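Local coordinates for protein kinase A regulatory subunit, putative (Trypanosoma cruzi, PDB 6FTF), which binds purine nucleoside analogues in two cyclic nucleotide-binding domains and probably restrains the catalytic subunit of a cAMP-independent protein kinase A until a ligand binds, at residues 287-290 / 291-295; 135-138 / 139-142; 226-229 / 230-233. All coordinates share one frame; numbering follows the deposited sequence.

Contact 1 (287-290 / 291-295); sequences YQNV and LKTGA. With 7CI (7-cyano-7-deazainosine), chain E.
L291 lies over one face of the Y287 ring, one helical turn earlier, in a CH-pi contact: its CG stands 4.0 Å from the ring centroid, displaced toward the rim. The two side chains cross obliquely, and L291 CD1 comes within 3.6 Å of Y287 CE2 while CD2 lies against the phenol end. Y287 takes a chi1 of -178°, which carries the ring to the carbonyl side of its CA, where L291 lies across it. The ring edge meets the nitrile N4 of the bound 7-cyano-7-deazainosine, and Y287 N gives a weak hydrogen bond to ligand O5. Y287 OH is hydrogen-bonded to H242 and N240, which anchors the phenol end of the ring. V290, also buried, turns CG2 toward the same nitrile nitrogen, 3.7 Å away.

Toward the helix end N289, K292 and T293 are exposed and side-chain packing is thin, so hydrogen bonds to backbone carbonyls do most of the work. N289 O accepts two bonds from T293, from N at 3.0 Å and from OG1 at 2.9 Å, which arrive from opposite faces of the carbonyl plane. Beyond T293 the chain turns at G294, whose phi is positive, and A295 N bonds back to V290 O at 3.0 Å (165°). This ending is a Schellman motif, closing a C-terminal helix that forms one wall of the nucleoside pocket in the second cyclic nucleotide-binding domain.

Contact 2 (135-138 / 139-142); sequences VLDR and DTYR
D137 and T140 carry the polar side-chain bonds of this strand-to-helix junction, with both carboxylate oxygens of D137 engaged. T140 OG1 donates to D137 OD1 at 2.7 Å, on the syn lone pair of that oxygen, and T140 N donates to OD2 at 2.9 Å from above the carboxylate plane. A chi1 of 68° sets the D137 carboxylate between its own backbone N and carbonyl carbon, turned back over the first helical turn. The T140 hydroxyl is also hydrogen-bonded to Y21 OH, which ties the cap to the N-terminal part of the chain.

Main-chain bonds then start the helix: Y141 N to D137 O at 3.1 Å (169°) and R142 N to R138 O at 2.8 Å.

The apolar contacts centre on L136, whose CD1 packs on T140 CG2 at 3.7 Å while CD2 lies 4.1 Å from Y141 CB. V57 and A60 of helix 51-60 also touch this leucine.

Among the charged groups, R138 and R142 run side by side in the same direction, their guanidinium planes nearly perpendicular. Their contact is aliphatic, R142 CD lying 3.8 Å from R138 CG and at the edge of the R138 guanidinium, which itself forms a salt bridge with D117. An aspartate N-cap of this kind marks the start of helix 138-145, directly after the last strand of the first cyclic nucleotide-binding domain's beta barrel.

Contact 3 (226-229 / 230-233); sequences EFTQ and GDHI. With 7CI (7-cyano-7-deazainosine), chain E; EDO (1,2-ethanediol), chain C.
T228 N donates to D231 OD2 at 2.8 Å in a nearly straight bond (172°), met on the anti side of the carboxylate oxygen. The return bond, D231 N to T228 O at 2.9 Å, closes a type II beta turn through Q229 and G230. G230 has a positive phi, at which a side chain would jam against Q229 O. From within the turn the extended Q229 side chain reaches outward, and NE2 donates to O1 of a 1,2-ethanediol molecule, probably from the crystallisation liquor, at 2.8 Å.

F227 crosses the D231 side chain at about a right angle, with the ring and carboxylate planes 73° apart; D231 OD2 lies 3.5 Å from F227 CB. Turned beside its backbone N (chi1 -70°), the F227 ring presents its edge to N2 of the bound 7-cyano-7-deazainosine, with CE2 3.6 Å away. I233 slides past the ring in the opposite direction, CG2 reaching F227 CD2 at 3.8 Å, and its CA approaches ligand O2 at 3.2 Å. The pocket wall here thus offers the ligand nonpolar contacts, an aromatic edge for the base and an aliphatic residue beside the sugar hydroxyl, while the paired T228-D231 bonds close the turn between F227 and I233.

Along the chain the order is contact 2, contact 3, contact 1. Contact 2 belongs to the first cyclic nucleotide-binding domain, where strand 130-137 passes into helix 138-145. Contact 3 lies in the second, where strands 221-228 and 232-233, from two different four-stranded antiparallel sheets, are joined by a turn; the centres of contacts 2 and 3 are about 38 Å apart, on opposite sides of the chain's centre. Contact 1, on helix 285-293, is centred about 22 Å from contact 3, with nearest atoms about 9 Å apart. Contacts 1 and 3 touch the same 7-cyano-7-deazainosine, so barrel and C-terminal helix share one ligand, consistent with that helix lidding the pocket.

Contact 1 (287-290 / 291-295)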
ATOM      1  N   TYR A 287       6.793  24.640  -5.861  1.00  8.92           N
ATOM      2  CA  TYR A 287       6.881  23.893  -4.610  1.00  8.71           C
ATOM      3  C   TYR A 287       8.187  24.154  -3.892  1.00  9.22           C
ATOM      4  O   TYR A 287       8.213  24.213  -2.663  1.00  9.55           O
ATOM      5  CB  TYR A 287       6.755  22.403  -4.882  1.00 10.02           C
ATOM      6  CG  TYR A 287       6.780  21.540  -3.650  1.00  9.34           C
ATOM      7  CD1 TYR A 287       5.832  21.690  -2.641  1.00  9.41           C
ATOM      8  CD2 TYR A 287       7.706  20.529  -3.517  1.00  8.92           C
ATOM      9  CE1 TYR A 287       5.820  20.869  -1.527  1.00  9.49           C
ATOM     10  CE2 TYR A 287       7.705  19.689  -2.432  1.00  9.33           C
ATOM     11  CZ  TYR A 287       6.760  19.857  -1.433  1.00  8.35           C
ATOM     12  OH  TYR A 287       6.771  18.999  -0.369  1.00 10.07           O
ATOM     13  N   GLN A 288       9.294  24.286  -4.632  1.00 10.33           N
ATOM     14  CA  GLN A 288      10.555  24.541  -3.951  1.00 10.40           C
ATOM     15  C   GLN A 288      10.466  25.822  -3.147  1.00 11.51           C
ATOM     16  O   GLN A 288      11.059  25.931  -2.069  1.00 12.88           O
ATOM     17  CB  GLN A 288      11.725  24.650  -4.935  1.00 12.82           C
ATOM     18  CG  GLN A 288      11.985  23.455  -5.815  1.00 16.89           C
ATOM     19  CD  GLN A 288      11.824  22.149  -5.108  1.00 18.20           C
ATOM     20  OE1 GLN A 288      12.529  21.853  -4.145  1.00 24.66           O
ATOM     21  NE2 GLN A 288      10.897  21.334  -5.599  1.00 16.93           N
ATOM     22  N   ASN A 289       9.774  26.824  -3.684  1.00 11.32           N
ATOM     23  CA  ASN A 289       9.602  28.074  -2.954  1.00 10.75           C
ATOM     24  C   ASN A 289       8.663  27.917  -1.759  1.00 10.12           C
ATOM     25  O   ASN A 289       8.865  28.562  -0.719  1.00 11.83           O
ATOM     26  CB  ASN A 289       9.113  29.165  -3.896  1.00 13.98           C
ATOM     27  CG  ASN A 289       8.958  30.476  -3.196  1.00 19.17           C
ATOM     28  OD1 ASN A 289       7.842  30.968  -3.003  1.00 25.71           O
ATOM     29  ND2 ASN A 289      10.076  31.040  -2.765  1.00 18.39           N
ATOM     30  N   VAL A 290       7.625  27.083  -1.884  1.00  9.78           N
ATOM     31  CA  VAL A 290       6.784  26.763  -0.736  1.00  9.78           C
ATOM     32  C   VAL A 290       7.641  26.220   0.390  1.00 10.42           C
ATOM     33  O   VAL A 290       7.501  26.608   1.559  1.00 11.25           O
ATOM     34  CB  VAL A 290       5.697  25.748  -1.143  1.00  9.85           C
ATOM     35  CG1 VAL A 290       4.983  25.196   0.074  1.00 12.20           C
ATOM     36  CG2 VAL A 290       4.689  26.375  -2.047  1.00 11.53           C
ATOM     37  N   LEU A 291       8.539  25.292   0.062  1.00 10.47           N
ATOM     38  CA  LEU A 291       9.371  24.699   1.095  1.00 11.89           C
ATOM     39  C   LEU A 291      10.326  25.727   1.669  1.00 11.67           C
ATOM     40  O   LEU A 291      10.537  25.770   2.891  1.00 15.38           O
ATOM     41  CB  LEU A 291      10.155  23.499   0.554  1.00 14.06           C
ATOM     42  CG  LEU A 291       9.334  22.292   0.115  1.00 13.29           C
ATOM     43  CD1 LEU A 291      10.279  21.239  -0.434  1.00 18.37           C
ATOM     44  CD2 LEU A 291       8.504  21.740   1.258  1.00 17.72           C
ATOM     45  N   LYS A 292      10.920  26.550   0.814  1.00 12.04           N
ATOM     46  CA  LYS A 292      11.918  27.495   1.288  1.00 13.10           C
ATOM     47  C   LYS A 292      11.301  28.510   2.235  1.00 12.65           C
ATOM     48  O   LYS A 292      11.928  28.902   3.224  1.00 15.01           O
ATOM     49  CB  LYS A 292      12.550  28.199   0.100  1.00 13.71           C
ATOM     50  CG  LYS A 292      13.713  29.072   0.518  1.00 27.31           C
ATOM     51  CD  LYS A 292      14.455  29.595  -0.677  1.00 43.26           C
ATOM     52  CE  LYS A 292      14.261  31.088  -0.797  1.00 52.11           C
ATOM     53  NZ  LYS A 292      14.980  31.661  -1.973  1.00 54.76           N
ATOM     54  N   THR A 293      10.077  28.948   1.953  1.00 11.57           N
ATOM     55  CA  THR A 293       9.422  29.970   2.759  1.00 12.71           C
ATOM     56  C   THR A 293       8.554  29.399   3.863  1.00 11.88           C
ATOM     57  O   THR A 293       7.992  30.181   4.642  1.00 13.62           O
ATOM     58  CB  THR A 293       8.575  30.898   1.895  1.00 12.30           C
ATOM     59  OG1 THR A 293       7.526  30.158   1.255  1.00 12.49           O
ATOM     60  CG2 THR A 293       9.427  31.575   0.841  1.00 15.13           C
ATOM     61  N   GLY A 294       8.433  28.079   3.960  1.00 11.08           N
ATOM     62  CA  GLY A 294       7.682  27.469   5.035  1.00 12.43           C
ATOM     63  C   GLY A 294       6.185  27.618   4.919  1.00 10.93           C
ATOM     64  O   GLY A 294       5.492  27.612   5.941  1.00 12.90           O
ATOM     65  N   ALA A 295       5.656  27.688   3.699  1.00 10.32           N
ATOM     66  CA  ALA A 295       4.267  28.053   3.452  1.00 10.02           C
ATOM     67  C   ALA A 295       3.307  26.867   3.550  1.00  9.20           C
ATOM     68  O   ALA A 295       2.467  26.651   2.664  1.00  9.85           O
ATOM     69  CB  ALA A 295       4.153  28.710   2.078  1.00 10.85           C
TER
HETATM   70  C1  7CI E 604       0.948  18.642  -6.706  1.00  8.57           C
HETATM   71  N1  7CI E 604       1.829  19.868  -6.620  1.00  7.49           N
HETATM   72  O1  7CI E 604      -0.269  18.887  -6.037  1.00  8.21           O
HETATM   73  C2  7CI E 604       2.688  20.231  -7.557  1.00  8.20           C
HETATM   74  N2  7CI E 604       2.940  19.658  -8.758  1.00  8.31           N
HETATM   75  O2  7CI E 604       1.196  16.290  -6.647  1.00  9.07           O
HETATM   76  C3  7CI E 604       3.808  20.278  -9.583  1.00 12.73           C
HETATM   77  N3  7CI E 604       4.501  21.427  -9.172  1.00  9.05           N
HETATM   78  O3  7CI E 604       1.122  16.295  -3.986  1.00  8.18           O
HETATM   79  C4  7CI E 604       4.287  21.997  -7.947  1.00  8.48           C
HETATM   80  N4  7CI E 604       3.388  23.616  -4.163  1.00 10.00           N
HETATM   81  C5  7CI E 604       3.326  21.420  -7.089  1.00  7.63           C
HETATM   82  O5  7CI E 604       4.989  23.005  -7.648  1.00  9.46           O
HETATM   83  C6  7CI E 604       2.777  21.727  -5.773  1.00  7.86           C
HETATM   84  C7  7CI E 604       1.847  20.719  -5.563  1.00  8.24           C
HETATM   85  C8  7CI E 604       3.113  22.762  -4.901  1.00  8.87           C
HETATM   86  C9  7CI E 604       1.562  17.467  -6.029  1.00  7.61           C
HETATM   87  C10 7CI E 604       1.048  17.573  -4.688  1.00  7.49           C
HETATM   88  C11 7CI E 604      -0.418  17.973  -4.960  1.00  8.29           C
HETATM   89  C12 7CI E 604      -1.129  18.700  -3.748  1.00  8.04           C
HETATM   90  O4  7CI E 604      -0.301  19.683  -3.231  1.00  8.49           O

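Contact 2 (135-138 / 139-142)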
ATOM      1  N   VAL A 135      -0.054 -14.718  13.139  1.00  9.32           N
ATOM      2  CA  VAL A 135      -0.324 -15.784  12.181  1.00  9.40           C
ATOM      3  C   VAL A 135      -1.821 -15.988  12.023  1.00  9.17           C
ATOM      4  O   VAL A 135      -2.547 -16.137  13.010  1.00  9.79           O
ATOM      5  CB  VAL A 135       0.356 -17.091  12.611  1.00 11.10           C
ATOM      6  CG1 VAL A 135       0.278 -18.140  11.485  1.00 12.10           C
ATOM      7  CG2 VAL A 135       1.791 -16.824  13.048  1.00 12.64           C
ATOM      8  N   LEU A 136      -2.264 -16.026  10.769  1.00  9.50           N
ATOM      9  CA  LEU A 136      -3.665 -16.203  10.408  1.00  9.36           C
ATOM     10  C   LEU A 136      -3.846 -17.522   9.671  1.00  9.82           C
ATOM     11  O   LEU A 136      -3.009 -17.912   8.858  1.00 10.50           O
ATOM     12  CB  LEU A 136      -4.127 -15.059   9.501  1.00 10.84           C
ATOM     13  CG  LEU A 136      -5.617 -14.984   9.199  1.00 10.62           C
ATOM     14  CD1 LEU A 136      -6.417 -14.687  10.457  1.00 11.36           C
ATOM     15  CD2 LEU A 136      -5.893 -13.922   8.156  1.00 11.28           C
ATOM     16  N   ASP A 137      -4.943 -18.209   9.967  1.00  9.72           N
ATOM     17  CA  ASP A 137      -5.262 -19.473   9.323  1.00 10.90           C
ATOM     18  C   ASP A 137      -5.829 -19.263   7.921  1.00 10.18           C
ATOM     19  O   ASP A 137      -6.380 -18.211   7.584  1.00 10.47           O
ATOM     20  CB  ASP A 137      -6.270 -20.240  10.187  1.00 12.75           C
ATOM     21  CG  ASP A 137      -7.636 -19.570  10.217  1.00 12.11           C
ATOM     22  OD1 ASP A 137      -7.796 -18.551  10.930  1.00 13.31           O
ATOM     23  OD2 ASP A 137      -8.543 -20.046   9.487  1.00 13.65           O
ATOM     24  N   ARG A 138      -5.732 -20.329   7.123  1.00 11.46           N
ATOM     25  CA  ARG A 138      -6.168 -20.301   5.730  1.00 11.57           C
ATOM     26  C   ARG A 138      -7.641 -19.948   5.598  1.00 11.29           C
ATOM     27  O   ARG A 138      -8.013 -19.145   4.739  1.00 10.96           O
ATOM     28  CB  ARG A 138      -5.895 -21.659   5.090  1.00 13.67           C
ATOM     29  CG  ARG A 138      -6.485 -21.853   3.704  1.00 16.64           C
ATOM     30  CD  ARG A 138      -5.899 -23.145   3.134  1.00 24.91           C
ATOM     31  NE  ARG A 138      -6.287 -23.473   1.771  1.00 39.45           N
ATOM     32  CZ  ARG A 138      -5.825 -24.543   1.126  0.17 51.31           C
ATOM     33  NH1 ARG A 138      -4.970 -25.366   1.729  1.00 50.31           N
ATOM     34  NH2 ARG A 138      -6.210 -24.793  -0.115  0.03 51.15           N
ATOM     35  N   ASP A 139      -8.506 -20.578   6.393  1.00 11.63           N
ATOM     36  CA  ASP A 139      -9.939 -20.376   6.189  1.00 11.85           C
ATOM     37  C   ASP A 139     -10.332 -18.939   6.483  1.00 11.28           C
ATOM     38  O   ASP A 139     -11.143 -18.354   5.759  1.00 11.73           O
ATOM     39  CB  ASP A 139     -10.764 -21.349   7.038  1.00 13.17           C
ATOM     40  CG  ASP A 139     -10.718 -22.787   6.514  1.00 17.73           C
ATOM     41  OD1 ASP A 139     -10.228 -23.010   5.390  1.00 18.81           O
ATOM     42  OD2 ASP A 139     -11.194 -23.696   7.236  1.00 21.04           O
ATOM     43  N   THR A 140      -9.756 -18.337   7.521  1.00 11.11           N
ATOM     44  CA  THR A 140     -10.085 -16.946   7.774  1.00 10.79           C
ATOM     45  C   THR A 140      -9.571 -16.061   6.653  1.00  9.36           C
ATOM     46  O   THR A 140     -10.260 -15.130   6.232  1.00 10.92           O
ATOM     47  CB  THR A 140      -9.555 -16.485   9.132  1.00 10.96           C
ATOM     48  OG1 THR A 140     -10.081 -17.341  10.148  1.00 12.16           O
ATOM     49  CG2 THR A 140      -9.986 -15.079   9.420  1.00 12.26           C
ATOM     50  N   TYR A 141      -8.348 -16.312   6.178  1.00  9.59           N
ATOM     51  CA  TYR A 141      -7.850 -15.542   5.048  1.00  9.78           C
ATOM     52  C   TYR A 141      -8.797 -15.668   3.850  1.00 10.61           C
ATOM     53  O   TYR A 141      -9.206 -14.666   3.252  1.00 10.22           O
ATOM     54  CB  TYR A 141      -6.420 -15.953   4.658  1.00 10.34           C
ATOM     55  CG  TYR A 141      -5.987 -15.150   3.455  1.00 10.97           C
ATOM     56  CD1 TYR A 141      -5.620 -13.810   3.572  1.00 12.25           C
ATOM     57  CD2 TYR A 141      -6.062 -15.690   2.181  1.00 11.22           C
ATOM     58  CE1 TYR A 141      -5.294 -13.053   2.444  1.00 13.66           C
ATOM     59  CE2 TYR A 141      -5.747 -14.939   1.052  1.00 13.93           C
ATOM     60  CZ  TYR A 141      -5.370 -13.631   1.199  1.00 12.80           C
ATOM     61  OH  TYR A 141      -5.078 -12.893   0.067  1.00 15.65           O
ATOM     62  N   ARG A 142      -9.172 -16.897   3.489  1.00 10.87           N
ATOM     63  CA  ARG A 142      -9.964 -17.077   2.274  1.00 11.36           C
ATOM     64  C   ARG A 142     -11.376 -16.539   2.421  1.00 11.39           C
ATOM     65  O   ARG A 142     -11.944 -16.029   1.445  1.00 13.09           O
ATOM     66  CB  ARG A 142      -9.999 -18.546   1.858  1.00 14.28           C
ATOM     67  CG  ARG A 142      -8.629 -19.064   1.458  1.00 16.67           C
ATOM     68  CD  ARG A 142      -8.649 -20.462   0.885  1.00 25.64           C
ATOM     69  NE  ARG A 142      -9.303 -20.511  -0.424  1.00 38.22           N
ATOM     70  CZ  ARG A 142     -10.427 -21.174  -0.697  1.00 44.83           C
ATOM     71  NH1 ARG A 142     -11.054 -21.880   0.237  1.00 42.22           N
ATOM     72  NH2 ARG A 142     -10.925 -21.140  -1.927  1.00 47.14           N
TER

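Contact 3 (226-229 / 230-233)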
ATOM      1  N   GLU A 226       0.428  21.327 -15.642  1.00  9.85           N
ATOM      2  CA  GLU A 226      -0.498  20.234 -15.912  1.00  9.93           C
ATOM      3  C   GLU A 226       0.221  18.900 -15.781  1.00  9.39           C
ATOM      4  O   GLU A 226       1.451  18.834 -15.844  1.00 11.14           O
ATOM      5  CB  GLU A 226      -1.086  20.343 -17.327  1.00 10.58           C
ATOM      6  CG  GLU A 226      -2.011  21.558 -17.442  1.00 12.75           C
ATOM      7  CD  GLU A 226      -2.792  21.624 -18.748  1.00 17.23           C
ATOM      8  OE1 GLU A 226      -3.736  22.459 -18.823  1.00 18.28           O
ATOM      9  OE2 GLU A 226      -2.480  20.861 -19.690  1.00 18.06           O
ATOM     10  N   PHE A 227      -0.561  17.845 -15.570  1.00 10.15           N
ATOM     11  CA  PHE A 227      -0.100  16.463 -15.610  1.00  9.11           C
ATOM     12  C   PHE A 227      -1.126  15.660 -16.396  1.00  9.07           C
ATOM     13  O   PHE A 227      -2.277  16.076 -16.564  1.00 10.32           O
ATOM     14  CB  PHE A 227       0.065  15.873 -14.206  1.00  9.28           C
ATOM     15  CG  PHE A 227       1.212  16.441 -13.440  1.00  8.83           C
ATOM     16  CD1 PHE A 227       2.515  16.245 -13.860  1.00 11.00           C
ATOM     17  CD2 PHE A 227       1.002  17.136 -12.273  1.00  9.52           C
ATOM     18  CE1 PHE A 227       3.581  16.771 -13.142  1.00 11.59           C
ATOM     19  CE2 PHE A 227       2.067  17.646 -11.554  1.00 11.86           C
ATOM     20  CZ  PHE A 227       3.346  17.458 -11.990  1.00 12.26           C
ATOM     21  N   THR A 228      -0.719  14.479 -16.854  1.00  8.75           N
ATOM     22  CA  THR A 228      -1.592  13.677 -17.700  1.00  9.89           C
ATOM     23  C   THR A 228      -1.338  12.192 -17.450  1.00  9.52           C
ATOM     24  O   THR A 228      -0.701  11.810 -16.469  1.00  9.76           O
ATOM     25  CB  THR A 228      -1.441  14.122 -19.161  1.00 11.55           C
ATOM     26  OG1 THR A 228      -2.457  13.521 -19.967  1.00 13.80           O
ATOM     27  CG2 THR A 228      -0.091  13.765 -19.688  1.00 12.87           C
ATOM     28  N   GLN A 229      -1.868  11.358 -18.337  1.00 11.18           N
ATOM     29  CA  GLN A 229      -1.839   9.914 -18.167  1.00  9.97           C
ATOM     30  C   GLN A 229      -0.434   9.421 -17.840  1.00 11.97           C
ATOM     31  O   GLN A 229       0.532   9.758 -18.525  1.00 11.38           O
ATOM     32  CB  GLN A 229      -2.347   9.291 -19.472  1.00 12.63           C
ATOM     33  CG  GLN A 229      -2.390   7.787 -19.489  1.00 14.32           C
ATOM     34  CD  GLN A 229      -3.021   7.243 -20.749  1.00 18.14           C
ATOM     35  OE1 GLN A 229      -3.946   7.845 -21.314  1.00 20.31           O
ATOM     36  NE2 GLN A 229      -2.509   6.117 -21.215  1.00 21.47           N
ATOM     37  N   GLY A 230      -0.337   8.611 -16.792  1.00  9.60           N
ATOM     38  CA  GLY A 230       0.916   8.065 -16.328  1.00  9.81           C
ATOM     39  C   GLY A 230       1.574   8.862 -15.227  1.00  9.57           C
ATOM     40  O   GLY A 230       2.445   8.332 -14.535  1.00 11.02           O
ATOM     41  N   ASP A 231       1.168  10.114 -15.039  1.00  9.02           N
ATOM     42  CA  ASP A 231       1.695  10.955 -13.985  1.00  8.83           C
ATOM     43  C   ASP A 231       0.973  10.672 -12.675  1.00  9.20           C
ATOM     44  O   ASP A 231      -0.063  10.002 -12.623  1.00  9.48           O
ATOM     45  CB  ASP A 231       1.517  12.429 -14.359  1.00  9.33           C
ATOM     46  CG  ASP A 231       2.391  12.866 -15.518  1.00 11.62           C
ATOM     47  OD1 ASP A 231       3.535  12.368 -15.638  1.00 17.96           O
ATOM     48  OD2 ASP A 231       1.956  13.732 -16.289  1.00 11.43           O
ATOM     49  N   HIS A 232       1.542  11.193 -11.603  1.00 11.12           N
ATOM     50  CA  HIS A 232       0.972  11.042 -10.269  1.00 10.92           C
ATOM     51  C   HIS A 232       0.883  12.385  -9.554  1.00  9.46           C
ATOM     52  O   HIS A 232       1.682  13.296  -9.795  1.00  9.90           O
ATOM     53  CB  HIS A 232       1.833  10.110  -9.422  1.00 12.95           C
ATOM     54  CG  HIS A 232       3.283  10.470  -9.446  1.00 12.41           C
ATOM     55  ND1 HIS A 232       3.833  11.428  -8.623  1.00 12.72           N
ATOM     56  CD2 HIS A 232       4.285  10.055 -10.256  1.00 15.54           C
ATOM     57  CE1 HIS A 232       5.115  11.566  -8.902  1.00 13.89           C
ATOM     58  NE2 HIS A 232       5.418  10.732  -9.884  1.00 15.56           N
ATOM     59  N   ILE A 233      -0.084  12.483  -8.641  1.00  9.05           N
ATOM     60  CA  ILE A 233      -0.242  13.646  -7.777  1.00  8.46           C
ATOM     61  C   ILE A 233      -0.559  13.167  -6.368  1.00  8.11           C
ATOM     62  O   ILE A 233      -1.116  12.083  -6.171  1.00  9.21           O
ATOM     63  CB  ILE A 233      -1.310  14.671  -8.246  1.00  9.63           C
ATOM     64  CG1 ILE A 233      -2.714  14.053  -8.365  1.00 12.53           C
ATOM     65  CG2 ILE A 233      -0.867  15.369  -9.532  1.00 11.01           C
ATOM     66  CD1 ILE A 233      -3.113  13.577  -9.756  1.00 11.45           C
TER
HETATM   67  C1  7CI E 604       0.948  18.642  -6.706  1.00  8.57           C
HETATM   68  N1  7CI E 604       1.829  19.868  -6.620  1.00  7.49           N
HETATM   69  O1  7CI E 604      -0.269  18.887  -6.037  1.00  8.21           O
HETATM   70  C2  7CI E 604       2.688  20.231  -7.557  1.00  8.20           C
HETATM   71  N2  7CI E 604       2.940  19.658  -8.758  1.00  8.31           N
HETATM   72  O2  7CI E 604       1.196  16.290  -6.647  1.00  9.07           O
HETATM   73  C3  7CI E 604       3.808  20.278  -9.583  1.00 12.73           C
HETATM   74  N3  7CI E 604       4.501  21.427  -9.172  1.00  9.05           N
HETATM   75  O3  7CI E 604       1.122  16.295  -3.986  1.00  8.18           O
HETATM   76  C4  7CI E 604       4.287  21.997  -7.947  1.00  8.48           C
HETATM   77  N4  7CI E 604       3.388  23.616  -4.163  1.00 10.00           N
HETATM   78  C5  7CI E 604       3.326  21.420  -7.089  1.00  7.63           C
HETATM   79  O5  7CI E 604       4.989  23.005  -7.648  1.00  9.46           O
HETATM   80  C6  7CI E 604       2.777  21.727  -5.773  1.00  7.86           C
HETATM   81  C7  7CI E 604       1.847  20.719  -5.563  1.00  8.24           C
HETATM   82  C8  7CI E 604       3.113  22.762  -4.901  1.00  8.87           C
HETATM   83  C9  7CI E 604       1.562  17.467  -6.029  1.00  7.61           C
HETATM   84  C10 7CI E 604       1.048  17.573  -4.688  1.00  7.49           C
HETATM   85  C11 7CI E 604      -0.418  17.973  -4.960  1.00  8.29           C
HETATM   86  C12 7CI E 604      -1.129  18.700  -3.748  1.00  8.04           C
HETATM   87  O4  7CI E 604      -0.301  19.683  -3.231  1.00  8.49           O
HETATM   88  C1  EDO C 602       0.140   3.920 -19.253  1.00 23.41           C
HETATM   89  O1  EDO C 602      -1.171   4.104 -19.791  1.00 23.58           O
HETATM   90  C2  EDO C 602       0.647   5.229 -18.663  1.00 21.86           C
HETATM   91  O2  EDO C 602       0.631   6.226 -19.687  1.00 25.48           O